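Local coordinates for spectinomycin 9-adenylyltransferase (Enterococcus faecalis, PDB 6SXJ), which catalyses transfer of AMP from ATP to the 9-hydroxyl of spectinomycin, releasing diphosphate and giving the bacterium resistance to spectinomycin but not to streptomycin, at residues 164-169 with 189-194; 171-176 with 182-187; 219-224 with 242-247. All coordinates share one frame; numbering follows the deposited sequence.

Contact 1. Residues 164-169 with 189-194; sequences RAIMDS and CRMILT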
ATOM      1  N   ARG A 164      -4.549  11.822 -11.094  1.00 65.57           N
ATOM      2  CA  ARG A 164      -5.920  11.731 -10.649  1.00 68.97           C
ATOM      3  C   ARG A 164      -6.050  10.867  -9.413  1.00 74.85           C
ATOM      4  O   ARG A 164      -6.944  11.100  -8.595  1.00 71.30           O
ATOM      5  CB  ARG A 164      -6.772  11.146 -11.757  1.00 70.85           C
ATOM      6  CG  ARG A 164      -8.279  11.130 -11.475  1.00 77.31           C
ATOM      7  CD  ARG A 164      -9.138  11.481 -12.725  1.00 83.59           C
ATOM      8  NE  ARG A 164      -8.787  10.652 -13.867  1.00 87.19           N
ATOM      9  CZ  ARG A 164      -9.551   9.672 -14.326  1.00 80.84           C
ATOM     10  NH1 ARG A 164     -10.716   9.420 -13.749  1.00 74.12           N
ATOM     11  NH2 ARG A 164      -9.146   8.949 -15.356  1.00 81.72           N
ATOM     12  N   ALA A 165      -5.241   9.805  -9.314  1.00 70.93           N
ATOM     13  CA  ALA A 165      -5.304   8.904  -8.168  1.00 65.70           C
ATOM     14  C   ALA A 165      -4.876   9.610  -6.887  1.00 62.02           C
ATOM     15  O   ALA A 165      -5.577   9.558  -5.868  1.00 58.46           O
ATOM     16  CB  ALA A 165      -4.422   7.682  -8.440  1.00 70.92           C
ATOM     17  N   ILE A 166      -3.720  10.276  -6.918  1.00 65.07           N
ATOM     18  CA  ILE A 166      -3.208  10.921  -5.711  1.00 64.17           C
ATOM     19  C   ILE A 166      -4.165  12.003  -5.226  1.00 75.56           C
ATOM     20  O   ILE A 166      -4.447  12.111  -4.026  1.00 75.63           O
ATOM     21  CB  ILE A 166      -1.801  11.488  -5.971  1.00 65.06           C
ATOM     22  CG1 ILE A 166      -0.766  10.361  -5.995  1.00 64.59           C
ATOM     23  CG2 ILE A 166      -1.448  12.533  -4.912  1.00 68.63           C
ATOM     24  CD1 ILE A 166       0.616  10.803  -6.413  1.00 62.83           C
ATOM     25  N   MET A 167      -4.676  12.829  -6.142  1.00 64.99           N
ATOM     26  CA  MET A 167      -5.531  13.936  -5.729  1.00 68.33           C
ATOM     27  C   MET A 167      -6.829  13.432  -5.113  1.00 69.20           C
ATOM     28  O   MET A 167      -7.295  13.957  -4.095  1.00 64.52           O
ATOM     29  CB  MET A 167      -5.839  14.832  -6.923  1.00 65.35           C
ATOM     30  CG  MET A 167      -4.636  15.337  -7.692  1.00 65.43           C
ATOM     31  SD  MET A 167      -3.263  15.864  -6.661  1.00 91.75           S
ATOM     32  CE  MET A 167      -3.965  17.242  -5.783  1.00 64.04           C
ATOM     33  N   ASP A 168      -7.436  12.417  -5.717  1.00 68.33           N
ATOM     34  CA  ASP A 168      -8.692  11.909  -5.179  1.00 71.18           C
ATOM     35  C   ASP A 168      -8.491  11.314  -3.784  1.00 70.45           C
ATOM     36  O   ASP A 168      -9.346  11.471  -2.905  1.00 75.89           O
ATOM     37  CB  ASP A 168      -9.288  10.873  -6.132  1.00 75.71           C
ATOM     38  CG  ASP A 168      -9.986  11.495  -7.329  1.00 79.66           C
ATOM     39  OD1 ASP A 168     -10.007  12.733  -7.414  1.00 76.85           O
ATOM     40  OD2 ASP A 168     -10.512  10.744  -8.184  1.00 84.09           O
ATOM     41  N   SER A 169      -7.331  10.704  -3.536  1.00 72.48           N
ATOM     42  CA  SER A 169      -7.067  10.138  -2.216  1.00 70.12           C
ATOM     43  C   SER A 169      -6.818  11.228  -1.183  1.00 70.34           C
ATOM     44  O   SER A 169      -7.270  11.122  -0.036  1.00 75.04           O
ATOM     45  CB  SER A 169      -5.868   9.198  -2.284  1.00 63.80           C
ATOM     46  OG  SER A 169      -5.451   8.830  -0.983  1.00 72.21           O
ATOM     47  N   CYS A 189       2.949  13.942   2.523  1.00 61.81           N
ATOM     48  CA  CYS A 189       4.352  14.211   2.218  1.00 68.34           C
ATOM     49  C   CYS A 189       4.851  13.291   1.109  1.00 63.83           C
ATOM     50  O   CYS A 189       5.469  13.744   0.137  1.00 62.53           O
ATOM     51  CB  CYS A 189       5.203  14.050   3.475  1.00 68.80           C
ATOM     52  SG  CYS A 189       4.964  15.344   4.703  1.00 63.89           S
ATOM     53  N   ARG A 190       4.600  11.987   1.245  1.00 70.27           N
ATOM     54  CA  ARG A 190       4.853  11.063   0.146  1.00 69.34           C
ATOM     55  C   ARG A 190       4.139  11.533  -1.120  1.00 72.55           C
ATOM     56  O   ARG A 190       4.737  11.601  -2.197  1.00 69.86           O
ATOM     57  CB  ARG A 190       4.399   9.651   0.533  1.00 75.97           C
ATOM     58  CG  ARG A 190       4.865   8.554  -0.419  1.00 87.86           C
ATOM     59  CD  ARG A 190       4.183   7.217  -0.135  1.00 92.67           C
ATOM     60  NE  ARG A 190       2.749   7.224  -0.438  1.00105.47           N
ATOM     61  CZ  ARG A 190       2.231   7.236  -1.665  1.00 94.79           C
ATOM     62  NH1 ARG A 190       3.021   7.250  -2.732  1.00 81.28           N
ATOM     63  NH2 ARG A 190       0.912   7.237  -1.824  1.00 86.85           N
ATOM     64  N   MET A 191       2.852  11.881  -0.981  1.00 75.29           N
ATOM     65  CA  MET A 191       2.051  12.303  -2.134  1.00 69.41           C
ATOM     66  C   MET A 191       2.705  13.450  -2.881  1.00 66.64           C
ATOM     67  O   MET A 191       2.658  13.507  -4.120  1.00 64.12           O
ATOM     68  CB  MET A 191       0.670  12.747  -1.667  1.00 65.71           C
ATOM     69  CG  MET A 191      -0.307  11.645  -1.350  1.00 59.86           C
ATOM     70  SD  MET A 191      -1.935  12.367  -1.172  1.00 79.36           S
ATOM     71  CE  MET A 191      -2.995  10.933  -1.207  1.00 77.56           C
ATOM     72  N   ILE A 192       3.317  14.387  -2.158  1.00 68.68           N
ATOM     73  CA  ILE A 192       3.873  15.584  -2.774  1.00 70.97           C
ATOM     74  C   ILE A 192       5.120  15.238  -3.578  1.00 73.98           C
ATOM     75  O   ILE A 192       5.283  15.657  -4.729  1.00 74.56           O
ATOM     76  CB  ILE A 192       4.161  16.651  -1.702  1.00 62.61           C
ATOM     77  CG1 ILE A 192       2.851  17.311  -1.257  1.00 73.08           C
ATOM     78  CG2 ILE A 192       5.138  17.682  -2.239  1.00 65.39           C
ATOM     79  CD1 ILE A 192       2.958  18.049   0.051  1.00 67.27           C
ATOM     80  N   LEU A 193       6.003  14.432  -2.984  1.00 78.09           N
ATOM     81  CA  LEU A 193       7.215  14.026  -3.681  1.00 78.55           C
ATOM     82  C   LEU A 193       6.897  13.381  -5.018  1.00 83.58           C
ATOM     83  O   LEU A 193       7.389  13.835  -6.055  1.00 86.78           O
ATOM     84  CB  LEU A 193       8.024  13.083  -2.801  1.00 83.70           C
ATOM     85  CG  LEU A 193       8.812  13.807  -1.707  1.00 82.16           C
ATOM     86  CD1 LEU A 193       9.559  12.846  -0.800  1.00 75.83           C
ATOM     87  CD2 LEU A 193       9.755  14.830  -2.306  1.00 69.86           C
ATOM     88  N   THR A 194       6.025  12.363  -5.017  1.00 85.86           N
ATOM     89  CA  THR A 194       5.795  11.600  -6.232  1.00 87.81           C
ATOM     90  C   THR A 194       5.136  12.447  -7.316  1.00 88.97           C
ATOM     91  O   THR A 194       5.412  12.224  -8.497  1.00 90.27           O
ATOM     92  CB  THR A 194       4.984  10.339  -5.932  1.00 88.57           C
ATOM     93  OG1 THR A 194       4.546   9.802  -7.179  1.00 88.78           O
ATOM     94  CG2 THR A 194       3.815  10.627  -5.048  1.00 84.22           C
TER

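Contact 2. Residues 171-176 with 182-187; sequences EELIDN and TNSILT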
ATOM      1  N   GLU A 171      -8.183  14.085  -1.188  1.00 76.58           N
ATOM      2  CA  GLU A 171      -9.431  14.794  -0.930  1.00 80.11           C
ATOM      3  C   GLU A 171     -10.190  14.172   0.235  1.00 84.14           C
ATOM      4  O   GLU A 171     -10.792  14.888   1.046  1.00 79.04           O
ATOM      5  CB  GLU A 171     -10.294  14.806  -2.191  1.00 82.42           C
ATOM      6  CG  GLU A 171     -10.402  16.172  -2.850  1.00 93.10           C
ATOM      7  CD  GLU A 171     -10.729  16.086  -4.330  1.00102.56           C
ATOM      8  OE1 GLU A 171     -10.463  17.069  -5.055  1.00106.00           O
ATOM      9  OE2 GLU A 171     -11.253  15.040  -4.769  1.00 94.60           O
ATOM     10  N   GLU A 172     -10.186  12.843   0.331  1.00 81.83           N
ATOM     11  CA  GLU A 172     -10.782  12.180   1.481  1.00 78.88           C
ATOM     12  C   GLU A 172      -9.817  12.102   2.654  1.00 79.95           C
ATOM     13  O   GLU A 172     -10.264  11.989   3.800  1.00 80.98           O
ATOM     14  CB  GLU A 172     -11.256  10.780   1.087  1.00 85.88           C
ATOM     15  CG  GLU A 172     -12.585  10.789   0.333  1.00 86.01           C
ATOM     16  CD  GLU A 172     -13.114   9.400   0.068  1.00 99.95           C
ATOM     17  OE1 GLU A 172     -14.104   9.271  -0.684  1.00 99.05           O
ATOM     18  OE2 GLU A 172     -12.526   8.436   0.602  1.00101.92           O
ATOM     19  N   LEU A 173      -8.511  12.170   2.388  1.00 82.58           N
ATOM     20  CA  LEU A 173      -7.521  12.147   3.461  1.00 76.51           C
ATOM     21  C   LEU A 173      -7.653  13.363   4.371  1.00 78.65           C
ATOM     22  O   LEU A 173      -7.594  13.239   5.600  1.00 82.45           O
ATOM     23  CB  LEU A 173      -6.123  12.097   2.857  1.00 78.30           C
ATOM     24  CG  LEU A 173      -4.965  11.599   3.711  1.00 76.39           C
ATOM     25  CD1 LEU A 173      -3.998  10.809   2.850  1.00 80.33           C
ATOM     26  CD2 LEU A 173      -4.274  12.776   4.359  1.00 77.80           C
ATOM     27  N   ILE A 174      -7.849  14.547   3.793  1.00 78.46           N
ATOM     28  CA  ILE A 174      -7.986  15.755   4.595  1.00 79.86           C
ATOM     29  C   ILE A 174      -9.222  15.700   5.481  1.00 79.83           C
ATOM     30  O   ILE A 174      -9.301  16.423   6.479  1.00 79.93           O
ATOM     31  CB  ILE A 174      -8.035  17.007   3.690  1.00 69.05           C
ATOM     32  CG1 ILE A 174      -9.030  16.805   2.542  1.00 82.74           C
ATOM     33  CG2 ILE A 174      -6.654  17.324   3.141  1.00 72.20           C
ATOM     34  CD1 ILE A 174     -10.423  17.344   2.828  1.00 86.86           C
ATOM     35  N   ASP A 175     -10.200  14.865   5.133  1.00 80.78           N
ATOM     36  CA  ASP A 175     -11.439  14.763   5.893  1.00 83.91           C
ATOM     37  C   ASP A 175     -11.408  13.644   6.922  1.00 85.07           C
ATOM     38  O   ASP A 175     -12.344  13.536   7.726  1.00 83.07           O
ATOM     39  CB  ASP A 175     -12.622  14.549   4.938  1.00 81.33           C
ATOM     40  CG  ASP A 175     -13.883  15.245   5.409  1.00 88.71           C
ATOM     41  OD1 ASP A 175     -13.783  16.174   6.238  1.00 89.85           O
ATOM     42  OD2 ASP A 175     -14.977  14.862   4.946  1.00 93.93           O
ATOM     43  N   ASN A 176     -10.341  12.850   6.943  1.00 76.93           N
ATOM     44  CA  ASN A 176     -10.278  11.641   7.746  1.00 76.27           C
ATOM     45  C   ASN A 176      -8.898  11.444   8.335  1.00 79.55           C
ATOM     46  O   ASN A 176      -8.347  10.341   8.343  1.00 87.97           O
ATOM     47  CB  ASN A 176     -10.662  10.425   6.917  1.00 83.48           C
ATOM     48  CG  ASN A 176     -12.141  10.418   6.564  1.00 79.97           C
ATOM     49  OD1 ASN A 176     -13.046   9.978   7.319  1.00 70.32           O
ATOM     50  ND2 ASN A 176     -12.401  10.969   5.421  1.00 78.06           N
ATOM     51  N   THR A 182      -0.618  10.544  11.982  1.00 74.77           N
ATOM     52  CA  THR A 182       0.720  10.301  11.456  1.00 78.85           C
ATOM     53  C   THR A 182       0.664   9.768  10.029  1.00 74.95           C
ATOM     54  O   THR A 182       1.430  10.206   9.162  1.00 74.86           O
ATOM     55  CB  THR A 182       1.477   9.329  12.368  1.00 81.32           C
ATOM     56  OG1 THR A 182       1.386   9.772  13.730  1.00 83.37           O
ATOM     57  CG2 THR A 182       2.937   9.261  11.957  1.00 80.69           C
ATOM     58  N   ASN A 183      -0.226   8.809   9.771  1.00 79.72           N
ATOM     59  CA  ASN A 183      -0.351   8.280   8.416  1.00 82.25           C
ATOM     60  C   ASN A 183      -0.694   9.396   7.435  1.00 76.00           C
ATOM     61  O   ASN A 183      -0.047   9.544   6.390  1.00 68.34           O
ATOM     62  CB  ASN A 183      -1.414   7.180   8.370  1.00 82.36           C
ATOM     63  CG  ASN A 183      -1.284   6.192   9.511  1.00 93.65           C
ATOM     64  OD1 ASN A 183      -1.123   6.584  10.668  1.00 98.64           O
ATOM     65  ND2 ASN A 183      -1.357   4.906   9.192  1.00 96.44           N
ATOM     66  N   SER A 184      -1.698  10.208   7.772  1.00 71.26           N
ATOM     67  CA  SER A 184      -2.195  11.210   6.835  1.00 72.41           C
ATOM     68  C   SER A 184      -1.125  12.246   6.510  1.00 68.71           C
ATOM     69  O   SER A 184      -0.913  12.595   5.343  1.00 76.18           O
ATOM     70  CB  SER A 184      -3.443  11.876   7.415  1.00 78.33           C
ATOM     71  OG  SER A 184      -4.561  11.008   7.338  1.00 83.62           O
ATOM     72  N   ILE A 185      -0.432  12.747   7.533  1.00 67.68           N
ATOM     73  CA  ILE A 185       0.609  13.745   7.299  1.00 70.81           C
ATOM     74  C   ILE A 185       1.662  13.196   6.347  1.00 65.30           C
ATOM     75  O   ILE A 185       2.011  13.826   5.342  1.00 66.20           O
ATOM     76  CB  ILE A 185       1.247  14.185   8.629  1.00 73.47           C
ATOM     77  CG1 ILE A 185       0.224  14.884   9.519  1.00 65.95           C
ATOM     78  CG2 ILE A 185       2.428  15.103   8.366  1.00 76.58           C
ATOM     79  CD1 ILE A 185       0.782  15.321  10.857  1.00 67.90           C
ATOM     80  N   LEU A 186       2.205  12.022   6.660  1.00 67.72           N
ATOM     81  CA  LEU A 186       3.314  11.499   5.869  1.00 75.96           C
ATOM     82  C   LEU A 186       2.851  10.974   4.518  1.00 66.37           C
ATOM     83  O   LEU A 186       3.601  11.048   3.540  1.00 58.69           O
ATOM     84  CB  LEU A 186       4.046  10.408   6.650  1.00 72.07           C
ATOM     85  CG  LEU A 186       4.479  10.830   8.056  1.00 71.88           C
ATOM     86  CD1 LEU A 186       4.641   9.608   8.948  1.00 88.17           C
ATOM     87  CD2 LEU A 186       5.765  11.644   8.018  1.00 79.99           C
ATOM     88  N   THR A 187       1.625  10.458   4.436  1.00 74.63           N
ATOM     89  CA  THR A 187       1.061  10.135   3.131  1.00 75.80           C
ATOM     90  C   THR A 187       1.077  11.361   2.224  1.00 72.68           C
ATOM     91  O   THR A 187       1.566  11.305   1.089  1.00 72.34           O
ATOM     92  CB  THR A 187      -0.364   9.600   3.291  1.00 74.34           C
ATOM     93  OG1 THR A 187      -0.407   8.641   4.356  1.00 74.55           O
ATOM     94  CG2 THR A 187      -0.833   8.941   1.993  1.00 78.91           C
TER

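Contact 3. Residues 219-224 with 242-247; sequences RERILL and NLTINY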
ATOM      1  N   ARG A 219       7.000  21.945   9.757  1.00 67.01           N
ATOM      2  CA  ARG A 219       8.120  21.018   9.885  1.00 65.78           C
ATOM      3  C   ARG A 219       8.130  20.360  11.260  1.00 65.26           C
ATOM      4  O   ARG A 219       8.231  19.134  11.373  1.00 64.95           O
ATOM      5  CB  ARG A 219       9.433  21.754   9.639  1.00 71.26           C
ATOM      6  CG  ARG A 219      10.635  21.078  10.274  1.00 73.01           C
ATOM      7  CD  ARG A 219      11.916  21.538   9.614  1.00 69.26           C
ATOM      8  NE  ARG A 219      12.411  22.792  10.177  1.00 80.65           N
ATOM      9  CZ  ARG A 219      12.562  23.918   9.487  1.00 74.54           C
ATOM     10  NH1 ARG A 219      12.248  23.964   8.197  1.00 71.51           N
ATOM     11  NH2 ARG A 219      13.026  25.003  10.093  1.00 73.65           N
ATOM     12  N   GLU A 220       8.031  21.164  12.318  1.00 69.91           N
ATOM     13  CA  GLU A 220       7.955  20.613  13.668  1.00 67.36           C
ATOM     14  C   GLU A 220       6.936  19.478  13.740  1.00 71.13           C
ATOM     15  O   GLU A 220       7.241  18.387  14.234  1.00 68.15           O
ATOM     16  CB  GLU A 220       7.597  21.721  14.667  1.00 72.36           C
ATOM     17  CG  GLU A 220       8.784  22.527  15.190  1.00 72.34           C
ATOM     18  CD  GLU A 220       8.358  23.734  16.024  1.00 82.96           C
ATOM     19  OE1 GLU A 220       8.990  24.806  15.893  1.00 80.02           O
ATOM     20  OE2 GLU A 220       7.391  23.615  16.809  1.00 86.86           O
ATOM     21  N   ARG A 221       5.719  19.711  13.234  1.00 69.86           N
ATOM     22  CA  ARG A 221       4.680  18.685  13.326  1.00 68.46           C
ATOM     23  C   ARG A 221       4.966  17.503  12.403  1.00 71.83           C
ATOM     24  O   ARG A 221       4.661  16.355  12.753  1.00 70.98           O
ATOM     25  CB  ARG A 221       3.308  19.298  13.014  1.00 69.07           C
ATOM     26  CG  ARG A 221       2.708  20.097  14.174  1.00 63.94           C
ATOM     27  CD  ARG A 221       1.270  20.530  13.909  1.00 72.17           C
ATOM     28  NE  ARG A 221       1.179  21.641  12.963  1.00 67.85           N
ATOM     29  CZ  ARG A 221       1.077  22.924  13.314  1.00 66.89           C
ATOM     30  NH1 ARG A 221       1.059  23.269  14.595  1.00 61.92           N
ATOM     31  NH2 ARG A 221       0.997  23.866  12.384  1.00 65.17           N
ATOM     32  N   ILE A 222       5.557  17.754  11.234  1.00 62.31           N
ATOM     33  CA  ILE A 222       5.860  16.667  10.310  1.00 62.03           C
ATOM     34  C   ILE A 222       6.904  15.733  10.909  1.00 82.32           C
ATOM     35  O   ILE A 222       6.804  14.504  10.787  1.00 80.48           O
ATOM     36  CB  ILE A 222       6.320  17.235   8.953  1.00 63.48           C
ATOM     37  CG1 ILE A 222       5.134  17.876   8.220  1.00 62.55           C
ATOM     38  CG2 ILE A 222       6.954  16.131   8.110  1.00 51.02           C
ATOM     39  CD1 ILE A 222       5.474  18.471   6.855  1.00 58.73           C
ATOM     40  N   LEU A 223       7.932  16.296  11.549  1.00 75.10           N
ATOM     41  CA  LEU A 223       8.955  15.472  12.175  1.00 79.07           C
ATOM     42  C   LEU A 223       8.413  14.737  13.397  1.00 81.84           C
ATOM     43  O   LEU A 223       8.867  13.629  13.702  1.00 78.06           O
ATOM     44  CB  LEU A 223      10.155  16.337  12.545  1.00 68.15           C
ATOM     45  CG  LEU A 223      10.985  16.770  11.335  1.00 69.82           C
ATOM     46  CD1 LEU A 223      12.037  17.791  11.736  1.00 70.89           C
ATOM     47  CD2 LEU A 223      11.633  15.558  10.670  1.00 81.16           C
ATOM     48  N   LEU A 224       7.439  15.321  14.098  1.00 78.57           N
ATOM     49  CA  LEU A 224       6.788  14.596  15.182  1.00 81.66           C
ATOM     50  C   LEU A 224       5.935  13.446  14.661  1.00 87.67           C
ATOM     51  O   LEU A 224       5.596  12.542  15.433  1.00 87.60           O
ATOM     52  CB  LEU A 224       5.945  15.554  16.027  1.00 82.59           C
ATOM     53  CG  LEU A 224       6.729  16.108  17.222  1.00 94.49           C
ATOM     54  CD1 LEU A 224       7.591  17.302  16.800  1.00 85.50           C
ATOM     55  CD2 LEU A 224       5.810  16.482  18.376  1.00 86.82           C
ATOM     56  N   ASN A 242      -4.564  20.250  11.951  1.00 65.62           N
ATOM     57  CA  ASN A 242      -5.353  20.831  10.873  1.00 59.12           C
ATOM     58  C   ASN A 242      -4.502  21.747  10.002  1.00 57.20           C
ATOM     59  O   ASN A 242      -4.584  21.698   8.769  1.00 57.57           O
ATOM     60  CB  ASN A 242      -6.547  21.587  11.462  1.00 63.99           C
ATOM     61  CG  ASN A 242      -6.164  22.450  12.646  1.00 63.98           C
ATOM     62  OD1 ASN A 242      -5.519  21.983  13.589  1.00 57.99           O
ATOM     63  ND2 ASN A 242      -6.558  23.720  12.603  1.00 60.03           N
ATOM     64  N   LEU A 243      -3.656  22.570  10.624  1.00 53.21           N
ATOM     65  CA  LEU A 243      -2.894  23.564   9.871  1.00 56.28           C
ATOM     66  C   LEU A 243      -1.928  22.909   8.897  1.00 53.16           C
ATOM     67  O   LEU A 243      -1.815  23.324   7.736  1.00 52.39           O
ATOM     68  CB  LEU A 243      -2.139  24.474  10.840  1.00 57.20           C
ATOM     69  CG  LEU A 243      -3.027  25.068  11.931  1.00 54.60           C
ATOM     70  CD1 LEU A 243      -2.238  25.909  12.901  1.00 60.60           C
ATOM     71  CD2 LEU A 243      -4.140  25.886  11.289  1.00 58.10           C
ATOM     72  N   THR A 244      -1.200  21.891   9.356  1.00 56.82           N
ATOM     73  CA  THR A 244      -0.231  21.244   8.478  1.00 45.81           C
ATOM     74  C   THR A 244      -0.929  20.464   7.373  1.00 47.03           C
ATOM     75  O   THR A 244      -0.494  20.486   6.217  1.00 52.56           O
ATOM     76  CB  THR A 244       0.682  20.328   9.296  1.00 52.82           C
ATOM     77  OG1 THR A 244       1.446  21.109  10.223  1.00 53.96           O
ATOM     78  CG2 THR A 244       1.619  19.572   8.390  1.00 51.05           C
ATOM     79  N   ILE A 245      -2.008  19.752   7.711  1.00 53.40           N
ATOM     80  CA  ILE A 245      -2.812  19.092   6.684  1.00 49.16           C
ATOM     81  C   ILE A 245      -3.204  20.100   5.611  1.00 58.37           C
ATOM     82  O   ILE A 245      -3.031  19.863   4.407  1.00 55.47           O
ATOM     83  CB  ILE A 245      -4.052  18.435   7.321  1.00 64.43           C
ATOM     84  CG1 ILE A 245      -3.635  17.302   8.265  1.00 65.77           C
ATOM     85  CG2 ILE A 245      -4.999  17.914   6.250  1.00 61.61           C
ATOM     86  CD1 ILE A 245      -3.431  15.969   7.571  1.00 69.69           C
ATOM     87  N   ASN A 246      -3.748  21.245   6.038  1.00 61.21           N
ATOM     88  CA  ASN A 246      -4.103  22.301   5.097  1.00 64.09           C
ATOM     89  C   ASN A 246      -2.883  22.738   4.296  1.00 55.89           C
ATOM     90  O   ASN A 246      -2.935  22.837   3.065  1.00 58.53           O
ATOM     91  CB  ASN A 246      -4.712  23.487   5.848  1.00 59.51           C
ATOM     92  CG  ASN A 246      -6.082  23.174   6.415  1.00 73.24           C
ATOM     93  OD1 ASN A 246      -6.726  22.202   6.009  1.00 75.04           O
ATOM     94  ND2 ASN A 246      -6.537  23.994   7.365  1.00 66.77           N
ATOM     95  N   TYR A 247      -1.767  22.982   4.985  1.00 58.30           N
ATOM     96  CA  TYR A 247      -0.547  23.386   4.296  1.00 54.41           C
ATOM     97  C   TYR A 247      -0.128  22.348   3.260  1.00 58.16           C
ATOM     98  O   TYR A 247       0.133  22.680   2.096  1.00 52.24           O
ATOM     99  CB  TYR A 247       0.580  23.598   5.307  1.00 60.85           C
ATOM    100  CG  TYR A 247       1.942  23.629   4.653  1.00 56.69           C
ATOM    101  CD1 TYR A 247       2.346  24.739   3.922  1.00 60.46           C
ATOM    102  CD2 TYR A 247       2.817  22.546   4.743  1.00 59.01           C
ATOM    103  CE1 TYR A 247       3.575  24.782   3.308  1.00 54.97           C
ATOM    104  CE2 TYR A 247       4.061  22.585   4.132  1.00 57.77           C
ATOM    105  CZ  TYR A 247       4.431  23.709   3.414  1.00 61.46           C
ATOM    106  OH  TYR A 247       5.659  23.776   2.792  1.00 72.99           O
TER

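Contact 1. Residues 164-169 with 189-194
With CG anti to the carbonyl carbon (chi1 -78°) and an extended chain beyond it, Met191 sends its thioether out from helix 181-196 to lie along Ile166 and finish at Ser169. Ile166 meets it with CG2, the branch that its chi1 of -75° sets anti to the backbone N, while CG1 carries CD1 the other way, toward Thr194. The two side chains run alongside each other, pointing opposite ways: CG2 of Ile166 rests 3.8 Å from SD of Met191 and equally near its CG. The methyl end then settles over polar atoms of the opposite helix, CE of Met191 lying 3.4 Å from O of Ile166 and 3.2 Å from OG of Ser169. These are close van der Waals contacts of a methyl group with oxygen, in a buried interface that is otherwise apolar. Ile166 and Thr194 meet tip to tip through methyl groups, CD1 of Ile166 and CG2 of Thr194 being a tight 3.5 Å apart. Nearly antiparallel at 155°, the two segments keep their axes 10.7 Å apart at closest approach. Ile132 of helix 130-139 packs against Ala165 and Ile166, and Leu252 of helix 241-253 touches both Met167 and Met191, so the pair is built into the C-terminal helical domain with further helices against it.

Contact 2. Residues 171-176 with 182-187
Leu173 meets Ser184 and Thr187 where the first segment runs into a turn. Along that segment, Glu172 first contributes its carbonyl oxygen, which accepts from both Asp175 N and the side chain of Asn176. Leu173, next in line, does nearly all the touching and also opens a type I beta turn that closes at Asn176. Its CG is anti to the backbone N (chi1 -159°), which throws the isobutyl group across to helix 181-196 with one methyl for each partner. CD2 of Leu173 presses on CB of Ser184 at 3.3 Å, tighter than an ordinary carbon contact, and lies 3.5 Å from OG of the same serine. CD1 of Leu173 reaches CG2 of Thr187 at 3.8 Å, the two side chains meeting at a slant. At Asn176 the amide folds back along its own segment: ND2 of Asn176 donates to O of Glu172 at 2.9 Å, almost dead straight at 178° and in the plane of the amide, fixing that group's rotation. The backbone O of Asn176 stands 4.0 Å from OG of Ser184, close but not bonded. Ser184 OG has a weak hydrogen bond to Asp180. This is a helical hairpin, and its chemistry is divided: the Asn176 amide bonds within its own segment, whereas between these two segments the hold is by van der Waals contact, two leucine methyls resting on small hydroxyl residues.

Contact 3. Residues 219-224 with 242-247
Arg221 and Thr244 make a buried polar helix-to-helix contact, joining helices 216-229 and 241-253 of the C-terminal domain; the centre of the contact lies about 22 Å from the centre of the chain. The segments cross at 99°, nearly at right angles, and their axes approach to 9.9 Å. One strong bond carries the crossing: NE of Arg221 donates to OG1 of Thr244 at 2.8 Å and 173°, with the hydroxyl oxygen close to the guanidinium plane, so the threonine sits at the edge of that group. The arginine leaves its helix with CG anti to the carbonyl carbon and then bends at chi3 (-75°), a bend that aims the NE-H at Thr244 and carries NH2 to Leu243. NH2 of Arg221 lies 3.5 Å from CB of Leu243, an oblique approach, and forms a salt bridge with Glu217, one turn earlier on its own helix. These two bonds hold the guanidinium from different nitrogens and should fix how it is turned. Both helices belong to the aminoglycoside adenylyltransferase C-terminal domain, the helical domain of this enzyme, distinct from the sheet-containing nucleotidyltransferase domain. OG1 of Thr244 has a second partner in ND1 of His218, whose ring stacks on Tyr247, so the hydroxyl is gripped twice by helix 216-229. Thr244's methyl serves the apolar side: set anti to the backbone N, CG2 of Thr244 lies 3.9 Å from CG1 of Ile222, and the isoleucine also packs on helix 181-196.

In the fold
All three contacts lie in the C-terminal helical domain, on the same side of the chain's centre. Contacts 1 and 2 join the same two helices, 159-173 and 181-196, at points whose centres are 10 Å apart; contact 2, beside the turn, is nested in the loop closed by contact 1. Contact 3 follows in series and brings in helices 216-229 and 241-253, its centre 11 Å from that of contact 2 and 16 Å from that of contact 1. The contacts touch one another: Cys189 SG meets Ile222 CD1 at 3.8 Å, and Ile174 CG2 meets Ile245 CG2 at 3.6 Å. The four helices thus pack as one unit, with 181-196 touching both helices of the later crossing pair.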